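Local coordinates for beta-ketoacyl-[acyl-carrier-protein] synthase FabY (Pseudomonas aeruginosa, PDB 4CW4), which catalyses the condensation of acetyl-CoA with malonyl-ACP to form acetoacetyl-ACP, the primer that initiates bacterial fatty acid synthesis, at residues R92-Q97 with K168-L173; E320-Y325 with F361-S366; E314-P319 with H477-A482. One frame throughout, in Å; residues are numbered along the deposited sequence.

Contact 1: R92-Q97 with K168-L173; sequences RRIEPQ and KSAGQL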
loop_
_atom_site.group_PDB
_atom_site.type_symbol
_atom_site.label_atom_id
_atom_site.label_comp_id
_atom_site.label_asym_id
_atom_site.label_seq_id
_atom_site.Cartn_x
_atom_site.Cartn_y
_atom_site.Cartn_z
ATOM N N ARG A 92 -26.213 -8.316 5.242
ATOM C CA ARG A 92 -27.614 -8.202 4.812
ATOM C C ARG A 92 -27.677 -7.612 3.411
ATOM O O ARG A 92 -26.641 -7.233 2.859
ATOM C CB ARG A 92 -28.403 -7.329 5.799
ATOM C CG ARG A 92 -27.836 -5.928 6.017
ATOM C CD ARG A 92 -28.362 -5.331 7.329
ATOM N NE ARG A 92 -28.092 -3.895 7.428
ATOM C CZ ARG A 92 -26.947 -3.353 7.826
ATOM N NH1 ARG A 92 -25.930 -4.112 8.234
ATOM N NH2 ARG A 92 -26.824 -2.036 7.836
ATOM N N ARG A 93 -28.878 -7.491 2.858
ATOM C CA ARG A 93 -29.042 -6.913 1.525
ATOM C C ARG A 93 -28.503 -5.487 1.533
ATOM O O ARG A 93 -28.639 -4.760 2.519
ATOM C CB ARG A 93 -30.521 -6.931 1.089
ATOM C CG ARG A 93 -30.743 -6.748 -0.420
ATOM C CD ARG A 93 -32.205 -6.982 -0.811
ATOM N NE ARG A 93 -32.360 -7.274 -2.255
ATOM C CZ ARG A 93 -32.388 -6.347 -3.212
ATOM N NH1 ARG A 93 -32.290 -5.046 -2.909
ATOM N NH2 ARG A 93 -32.527 -6.711 -4.481
ATOM N N ILE A 94 -27.881 -5.093 0.430
ATOM C CA ILE A 94 -27.287 -3.769 0.298
ATOM C C ILE A 94 -28.360 -2.687 0.298
ATOM O O ILE A 94 -29.315 -2.752 -0.479
ATOM C CB ILE A 94 -26.466 -3.664 -0.995
ATOM C CG1 ILE A 94 -25.276 -4.637 -0.947
ATOM C CG2 ILE A 94 -25.970 -2.218 -1.204
ATOM C CD1 ILE A 94 -24.564 -4.792 -2.269
ATOM N N GLU A 95 -28.177 -1.697 1.161
ATOM C CA GLU A 95 -29.187 -0.668 1.419
ATOM C C GLU A 95 -28.941 0.589 0.595
ATOM O O GLU A 95 -27.838 0.813 0.097
ATOM C CB GLU A 95 -29.254 -0.390 2.928
ATOM C CG GLU A 95 -29.749 -1.625 3.683
ATOM C CD GLU A 95 -29.763 -1.481 5.182
ATOM O OE1 GLU A 95 -29.510 -0.366 5.695
ATOM O OE2 GLU A 95 -30.055 -2.501 5.849
ATOM N N PRO A 96 -29.988 1.414 0.429
ATOM C CA PRO A 96 -29.906 2.517 -0.533
ATOM C C PRO A 96 -28.852 3.575 -0.260
ATOM O O PRO A 96 -28.461 4.292 -1.179
ATOM C CB PRO A 96 -31.289 3.169 -0.470
ATOM C CG PRO A 96 -32.161 2.244 0.268
ATOM C CD PRO A 96 -31.331 1.272 1.016
ATOM N N GLN A 97 -28.411 3.690 0.981
ATOM C CA GLN A 97 -27.398 4.662 1.330
ATOM C C GLN A 97 -26.041 4.345 0.667
ATOM O O GLN A 97 -25.154 5.192 0.646
ATOM C CB GLN A 97 -27.265 4.815 2.852
ATOM C CG GLN A 97 -26.819 3.564 3.628
ATOM C CD GLN A 97 -27.972 2.707 4.099
ATOM O OE1 GLN A 97 -29.069 2.746 3.534
ATOM N NE2 GLN A 97 -27.731 1.914 5.145
ATOM N N LYS A 168 -26.163 -8.940 -4.186
ATOM C CA LYS A 168 -27.142 -8.051 -3.557
ATOM C C LYS A 168 -26.838 -7.763 -2.089
ATOM O O LYS A 168 -27.619 -7.068 -1.454
ATOM C CB LYS A 168 -28.570 -8.635 -3.618
ATOM C CG LYS A 168 -29.022 -9.202 -4.971
ATOM C CD LYS A 168 -29.208 -8.152 -6.027
ATOM C CE LYS A 168 -29.684 -8.780 -7.344
ATOM N NZ LYS A 168 -29.763 -7.756 -8.396
ATOM N N SER A 169 -25.748 -8.322 -1.554
ATOM C CA SER A 169 -25.498 -8.310 -0.115
ATOM C C SER A 169 -24.111 -7.795 0.256
ATOM O O SER A 169 -23.199 -7.848 -0.541
ATOM C CB SER A 169 -25.707 -9.712 0.457
ATOM O OG SER A 169 -25.103 -10.686 -0.372
ATOM N N ALA A 170 -23.987 -7.285 1.473
ATOM C CA ALA A 170 -22.723 -6.748 1.990
ATOM C C ALA A 170 -22.767 -6.615 3.499
ATOM O O ALA A 170 -23.853 -6.527 4.084
ATOM C CB ALA A 170 -22.435 -5.396 1.380
ATOM N N GLY A 171 -21.585 -6.579 4.114
ATOM C CA GLY A 171 -21.456 -6.220 5.522
ATOM C C GLY A 171 -21.383 -4.716 5.666
ATOM O O GLY A 171 -20.396 -4.100 5.289
ATOM N N GLN A 172 -22.451 -4.143 6.216
ATOM C CA GLN A 172 -22.679 -2.696 6.262
ATOM C C GLN A 172 -22.725 -2.198 7.686
ATOM O O GLN A 172 -23.290 -2.878 8.546
ATOM C CB GLN A 172 -24.026 -2.393 5.591
ATOM C CG GLN A 172 -24.045 -2.717 4.100
ATOM C CD GLN A 172 -25.438 -2.993 3.590
ATOM O OE1 GLN A 172 -26.179 -2.072 3.243
ATOM N NE2 GLN A 172 -25.806 -4.263 3.530
ATOM N N LEU A 173 -22.159 -1.024 7.951
ATOM C CA LEU A 173 -22.346 -0.412 9.262
ATOM C C LEU A 173 -23.822 -0.367 9.642
ATOM O O LEU A 173 -24.688 -0.314 8.767
ATOM C CB LEU A 173 -21.775 1.009 9.299
ATOM C CG LEU A 173 -20.261 1.163 9.106
ATOM C CD1 LEU A 173 -19.773 2.576 9.417
ATOM C CD2 LEU A 173 -19.496 0.150 9.932
HETATM O O HOH W 1 -25.237 1.677 6.910
#
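Arg-92 and Ala-170 form an antiparallel hydrogen-bonded pair, each amide giving its hydrogen to the other's carbonyl, and the next pair, Arg-93 with Ser-169, is a non-hydrogen-bonded one. Beyond it the ladder closes with Ile-94 N to Lys-168 O at 2.7 Å. Arg-92 has its CG between the backbone N and the carbonyl carbon (chi1 56°), and the chain then runs straight, carrying the guanidinium along the opposite segment. There NH1 meets Gln-172 O and NH2 meets Leu-173 O, each at 2.9 Å and both in the guanidinium plane. Arginine suits the place because its several N-H groups can serve several acceptors at once: NE also makes a salt bridge to Glu-95 OE2 at 2.9 Å, while Leu-90 O and Thr-175 take further bonds.

Gln-172 lays its CB over one face of the guanidinium and sends its amide on toward the 92-97 backbone. The amide plane runs nearly parallel to that of the guanidinium (2°), the two groups lying at different levels. NE2 gives one hydrogen to Arg-93 O at 3.0 Å in a nearly straight bond (173°) and the other to Ala-170 O. Its OE1 receives Glu-95 N at 2.9 Å. With both ends engaged, this buried amide cannot readily flip. Ile-94 adds the apolar part, its CG1 3.7 Å from Ala-170 CB, whose small methyl allows the close approach. The long Arg-93 and Lys-168 chains run side by side, and both make salt bridges to Asp-102, Lys-168 NZ also bonding to Leu-165 O. The whole is a short two-stranded antiparallel ribbon, continued by side-chain-to-backbone bonds, within the ketosynthase domain.

Contact 2: E320-Y325 with F361-S366; sequences ECIEGY and FTLAES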
loop_
_atom_site.group_PDB
_atom_site.type_symbol
_atom_site.label_atom_id
_atom_site.label_comp_id
_atom_site.label_asym_id
_atom_site.label_seq_id
_atom_site.Cartn_x
_atom_site.Cartn_y
_atom_site.Cartn_z
ATOM N N GLU A 320 -18.310 -0.635 -8.600
ATOM C CA GLU A 320 -17.130 -1.078 -9.342
ATOM C C GLU A 320 -16.393 -2.194 -8.598
ATOM O O GLU A 320 -15.926 -3.165 -9.217
ATOM C CB GLU A 320 -16.192 0.102 -9.583
ATOM C CG GLU A 320 -16.759 1.225 -10.473
ATOM C CD GLU A 320 -17.674 2.195 -9.732
ATOM O OE1 GLU A 320 -17.870 2.063 -8.486
ATOM O OE2 GLU A 320 -18.184 3.112 -10.410
ATOM N N CYS A 321 -16.296 -2.070 -7.273
ATOM C CA CYS A 321 -15.637 -3.103 -6.472
ATOM C C CYS A 321 -16.427 -4.391 -6.527
ATOM O O CYS A 321 -15.856 -5.462 -6.660
ATOM C CB CYS A 321 -15.485 -2.656 -5.038
ATOM S SG CYS A 321 -14.468 -1.241 -4.844
ATOM N N ILE A 322 -17.746 -4.277 -6.421
ATOM C CA ILE A 322 -18.595 -5.445 -6.455
ATOM C C ILE A 322 -18.465 -6.138 -7.811
ATOM O O ILE A 322 -18.278 -7.356 -7.874
ATOM C CB ILE A 322 -20.069 -5.098 -6.131
ATOM C CG1 ILE A 322 -20.199 -4.593 -4.686
ATOM C CG2 ILE A 322 -20.965 -6.305 -6.369
ATOM C CD1 ILE A 322 -21.541 -3.939 -4.392
ATOM N N GLU A 323 -18.549 -5.377 -8.900
ATOM C CA GLU A 323 -18.395 -5.988 -10.213
ATOM C C GLU A 323 -17.009 -6.578 -10.428
ATOM O O GLU A 323 -16.882 -7.636 -11.037
ATOM C CB GLU A 323 -18.752 -5.027 -11.344
ATOM C CG GLU A 323 -18.736 -5.745 -12.693
ATOM C CD GLU A 323 -19.088 -4.896 -13.891
ATOM O OE1 GLU A 323 -19.530 -3.742 -13.740
ATOM O OE2 GLU A 323 -18.931 -5.415 -15.018
ATOM N N GLY A 324 -15.979 -5.903 -9.927
ATOM C CA GLY A 324 -14.603 -6.385 -10.075
ATOM C C GLY A 324 -14.378 -7.745 -9.416
ATOM O O GLY A 324 -13.763 -8.643 -9.995
ATOM N N TYR A 325 -14.871 -7.901 -8.191
ATOM C CA TYR A 325 -14.783 -9.192 -7.525
ATOM C C TYR A 325 -15.702 -10.250 -8.141
ATOM O O TYR A 325 -15.327 -11.412 -8.249
ATOM C CB TYR A 325 -15.033 -9.062 -6.027
ATOM C CG TYR A 325 -13.872 -8.490 -5.245
ATOM C CD1 TYR A 325 -12.727 -9.232 -5.027
ATOM C CD2 TYR A 325 -13.929 -7.215 -4.722
ATOM C CE1 TYR A 325 -11.663 -8.717 -4.298
ATOM C CE2 TYR A 325 -12.882 -6.693 -3.980
ATOM C CZ TYR A 325 -11.744 -7.444 -3.786
ATOM O OH TYR A 325 -10.686 -6.936 -3.074
ATOM N N PHE A 361 -17.361 -15.050 -1.156
ATOM C CA PHE A 361 -17.329 -14.163 -0.018
ATOM C C PHE A 361 -18.306 -12.998 -0.174
ATOM O O PHE A 361 -18.854 -12.754 -1.257
ATOM C CB PHE A 361 -15.882 -13.752 0.360
ATOM C CG PHE A 361 -15.235 -12.665 -0.480
ATOM C CD1 PHE A 361 -15.414 -11.327 -0.184
ATOM C CD2 PHE A 361 -14.327 -12.997 -1.456
ATOM C CE1 PHE A 361 -14.767 -10.339 -0.878
ATOM C CE2 PHE A 361 -13.662 -11.994 -2.176
ATOM C CZ PHE A 361 -13.897 -10.670 -1.874
ATOM N N THR A 362 -18.536 -12.306 0.933
ATOM C CA THR A 362 -19.366 -11.120 0.984
ATOM C C THR A 362 -18.506 -9.916 1.326
ATOM O O THR A 362 -17.806 -9.909 2.335
ATOM C CB THR A 362 -20.445 -11.297 2.060
ATOM O OG1 THR A 362 -21.362 -12.310 1.634
ATOM C CG2 THR A 362 -21.206 -9.996 2.322
ATOM N N LEU A 363 -18.581 -8.896 0.485
ATOM C CA LEU A 363 -17.826 -7.676 0.666
ATOM C C LEU A 363 -18.376 -6.878 1.851
ATOM O O LEU A 363 -19.584 -6.806 2.043
ATOM C CB LEU A 363 -17.937 -6.866 -0.618
ATOM C CG LEU A 363 -17.051 -5.657 -0.786
ATOM C CD1 LEU A 363 -15.600 -6.065 -0.820
ATOM C CD2 LEU A 363 -17.435 -4.948 -2.060
ATOM N N ALA A 364 -17.489 -6.262 2.630
ATOM C CA ALA A 364 -17.874 -5.517 3.814
ATOM C C ALA A 364 -16.986 -4.296 4.020
ATOM O O ALA A 364 -15.866 -4.224 3.513
ATOM C CB ALA A 364 -17.803 -6.397 5.032
ATOM N N GLU A 365 -17.495 -3.362 4.812
ATOM C CA GLU A 365 -16.719 -2.203 5.248
ATOM C C GLU A 365 -16.416 -2.293 6.740
ATOM O O GLU A 365 -17.247 -2.712 7.544
ATOM C CB GLU A 365 -17.495 -0.914 4.971
ATOM C CG GLU A 365 -18.833 -0.798 5.688
ATOM C CD GLU A 365 -19.653 0.426 5.300
ATOM O OE1 GLU A 365 -19.247 1.203 4.395
ATOM O OE2 GLU A 365 -20.729 0.601 5.893
ATOM N N SER A 366 -15.215 -1.869 7.113
ATOM C CA SER A 366 -14.794 -1.882 8.510
ATOM C C SER A 366 -13.599 -0.999 8.694
ATOM O O SER A 366 -12.728 -0.934 7.822
ATOM C CB SER A 366 -14.392 -3.285 8.937
ATOM O OG SER A 366 -14.072 -3.319 10.329
#
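Tyr-325 and Phe-361 make a T-shaped (edge-to-face) aromatic pair in the thiolase-fold core of the ketosynthase, joining helix 319-327 to the loop that leads into strand 366-374. The edge of Phe-361 points at the face of Tyr-325: the centroids are 5.3 Å apart and the planes stand at 74°. CZ is the atom that arrives, lying over the CD1 side of the tyrosine rather than above its centre. An aromatic edge carries a slight positive charge and the ring face a slight negative one, so the two suit each other in a buried, apolar place.

Beside this pair, Leu-363 reaches toward the helix with its CG anti to the backbone N (chi1 -170°). A second conformer of this leucine exists, so its details are less certain than those of the rings. In the conformer described, CD2 touches Ile-322 CG1 at 3.8 Å and, more loosely, Cys-321 CB, while CD1 lies obliquely near Tyr-325 CE2. The branched leucine thus meets three helix residues.

Cys-321 and Tyr-325 are four residues apart and so share one side of the helix; the backbone bond from Tyr-325 N to Cys-321 O, 3.0 Å long, belongs to the turn between them. Leu-331 packs on both rings, and Met-230 touches the tyrosine. The Phe-361 ring also meets the ring of His-477, predicted to be catalytic, with the planes at about 55°, so the pair lines the active-site region. The helix also faces the dimer interface: Phe-260 of the second subunit packs on Tyr-325, and Glu-323 forms a salt bridge with Arg-245 of that subunit. In the closest approach of the two rings, Phe-361 CZ sits 3.7 Å from Tyr-325 CD1.

Contact 3: E314-P319 with H477-A482; sequences EAPILP and HSLATA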
loop_
_atom_site.group_PDB
_atom_site.type_symbol
_atom_site.label_atom_id
_atom_site.label_comp_id
_atom_site.label_asym_id
_atom_site.label_seq_id
_atom_site.Cartn_x
_atom_site.Cartn_y
_atom_site.Cartn_z
ATOM N N GLU A 314 -11.379 0.194 5.384
ATOM C CA GLU A 314 -11.805 -0.157 4.041
ATOM C C GLU A 314 -13.305 0.076 3.911
ATOM O O GLU A 314 -14.092 -0.392 4.729
ATOM C CB GLU A 314 -11.471 -1.615 3.709
ATOM C CG GLU A 314 -11.466 -1.909 2.217
ATOM C CD GLU A 314 -10.089 -1.856 1.601
ATOM O OE1 GLU A 314 -9.159 -2.509 2.110
ATOM O OE2 GLU A 314 -9.937 -1.196 0.559
ATOM N N ALA A 315 -13.685 0.798 2.860
ATOM C CA ALA A 315 -15.071 1.092 2.551
ATOM C C ALA A 315 -15.283 0.786 1.065
ATOM O O ALA A 315 -15.296 1.675 0.221
ATOM C CB ALA A 315 -15.398 2.566 2.865
ATOM N N PRO A 316 -15.424 -0.505 0.735
ATOM C CA PRO A 316 -15.437 -0.952 -0.652
ATOM C C PRO A 316 -16.828 -1.251 -1.200
ATOM O O PRO A 316 -16.903 -1.860 -2.265
ATOM C CB PRO A 316 -14.654 -2.243 -0.559
ATOM C CG PRO A 316 -15.154 -2.829 0.750
ATOM C CD PRO A 316 -15.393 -1.647 1.666
ATOM N N ILE A 317 -17.895 -0.832 -0.522
ATOM C CA ILE A 317 -19.238 -1.137 -0.983
ATOM C C ILE A 317 -19.617 -0.114 -2.065
ATOM O O ILE A 317 -20.293 0.878 -1.803
ATOM C CB ILE A 317 -20.267 -1.197 0.149
ATOM C CG1 ILE A 317 -19.785 -2.136 1.274
ATOM C CG2 ILE A 317 -21.592 -1.669 -0.408
ATOM C CD1 ILE A 317 -20.645 -2.089 2.521
ATOM N N LEU A 318 -19.141 -0.397 -3.281
ATOM C CA LEU A 318 -19.239 0.486 -4.442
ATOM C C LEU A 318 -19.492 -0.423 -5.625
ATOM O O LEU A 318 -18.982 -1.543 -5.641
ATOM C CB LEU A 318 -17.930 1.256 -4.656
ATOM C CG LEU A 318 -17.481 2.185 -3.523
ATOM C CD1 LEU A 318 -16.032 2.641 -3.700
ATOM C CD2 LEU A 318 -18.414 3.375 -3.446
ATOM N N PRO A 319 -20.267 0.043 -6.622
ATOM C CA PRO A 319 -20.593 -0.854 -7.740
ATOM C C PRO A 319 -19.357 -1.431 -8.441
ATOM O O PRO A 319 -19.365 -2.581 -8.840
ATOM C CB PRO A 319 -21.371 0.045 -8.704
ATOM C CG PRO A 319 -21.936 1.131 -7.852
ATOM C CD PRO A 319 -20.951 1.343 -6.732
ATOM N N HIS A 477 -16.420 -9.802 4.726
ATOM C CA HIS A 477 -15.000 -9.697 4.457
ATOM C C HIS A 477 -14.634 -8.249 4.163
ATOM O O HIS A 477 -14.921 -7.736 3.085
ATOM C CB HIS A 477 -14.697 -10.572 3.248
ATOM C CG HIS A 477 -13.245 -10.802 3.018
ATOM N ND1 HIS A 477 -12.281 -9.984 3.551
ATOM C CD2 HIS A 477 -12.589 -11.766 2.328
ATOM C CE1 HIS A 477 -11.085 -10.441 3.212
ATOM N NE2 HIS A 477 -11.242 -11.520 2.469
ATOM N N SER A 478 -14.007 -7.587 5.128
ATOM C CA SER A 478 -13.666 -6.164 5.007
ATOM C C SER A 478 -12.279 -5.916 4.417
ATOM O O SER A 478 -11.721 -4.827 4.545
ATOM C CB SER A 478 -13.789 -5.469 6.363
ATOM O OG SER A 478 -12.903 -6.084 7.282
ATOM N N LEU A 479 -11.748 -6.913 3.723
ATOM C CA LEU A 479 -10.579 -6.725 2.862
ATOM C C LEU A 479 -9.365 -6.389 3.741
ATOM O O LEU A 479 -8.961 -7.234 4.534
ATOM C CB LEU A 479 -10.852 -5.695 1.762
ATOM C CG LEU A 479 -12.052 -5.975 0.843
ATOM C CD1 LEU A 479 -12.078 -4.999 -0.317
ATOM C CD2 LEU A 479 -12.082 -7.421 0.327
ATOM N N ALA A 480 -8.785 -5.187 3.627
ATOM C CA ALA A 480 -7.634 -4.863 4.481
ATOM C C ALA A 480 -7.925 -5.111 5.955
ATOM O O ALA A 480 -7.069 -5.584 6.693
ATOM C CB ALA A 480 -7.164 -3.413 4.314
ATOM N N THR A 481 -9.140 -4.796 6.373
ATOM C CA THR A 481 -9.467 -4.782 7.791
ATOM C C THR A 481 -9.890 -6.159 8.296
ATOM O O THR A 481 -10.158 -6.329 9.479
ATOM C CB THR A 481 -10.588 -3.750 8.026
ATOM O OG1 THR A 481 -10.243 -2.554 7.323
ATOM C CG2 THR A 481 -10.785 -3.428 9.499
ATOM N N ALA A 482 -9.919 -7.144 7.406
ATOM C CA ALA A 482 -10.491 -8.438 7.761
ATOM C C ALA A 482 -9.861 -9.051 9.018
ATOM O O ALA A 482 -10.553 -9.512 9.915
ATOM C CB ALA A 482 -10.383 -9.400 6.617
#
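Glu-314 is a buried carboxylate held by backbone N-H groups, and the one donated across this contact comes from Ala-480, just after a residue of unusual conformation. Ala-480 N lies 3.1 Å from Glu-314 OE1, reaching it on the anti side and 23° out of the carboxylate plane. OE1 also accepts from Ile-229 N, and OE2 from Met-230 N, so the group ties three chain segments together. Glutamate fits because both its oxygens can accept, and its chain, with CG anti to the backbone N (-161°) and a bend at chi2, turns the carboxylate back toward the 477-482 loop. Packing at the acceptor is tight, for Ala-480 CB also lies 3.1 Å from OE1; a small side chain suits this spot.

Leu-479 has positive phi, rare for a residue with a side chain. With the bond from Thr-481 N to Ser-478 O, its backbone angles fit the first corner of a type II' turn. Its chain crosses that of Glu-314 at about a right angle, with CB 3.6 Å from OE1. Farther out, CD1 rests against Pro-316 CB at 3.8 Å; the rigid proline ring offers an apolar surface where strand 307-314 has just ended. Thr-481 and Ser-478 turn their hydroxyls to Ser-366 and Asp-485.

In the same turn Leu-479 N donates to His-477 ND1 at 3.1 Å, from a position tilted out of the ring plane; Leu-479 and His-477 both touch Cys-286, the inferred active-site cysteine. Three N-H donors would be expected to favour an ionised Glu-314, and its bond to Ala-480 N is consistent with a role in holding the turn whose Leu-479 N meets the histidine ring.

In the fold
All three contacts lie within the ketosynthase domain. Contact 1 comes first along the chain, and its centre is about 11 and 12 Å from the centres of contacts 2 and 3, whose own centres are about 6 Å apart. Contact 3 spans contact 2 in sequence: 314-319 runs straight into the helix carrying 320-325, and 361-366 follows before 477-482 closes the set. In space, 361-366 is the shared middle piece, bonded through its backbone to Gly-171 of contact 1 on one hand and to His-477 of contact 3 on the other. Ile-317 CD1 adds packing against Gln-172. The small ribbon is thereby connected, through one loop, to the predicted catalytic histidine.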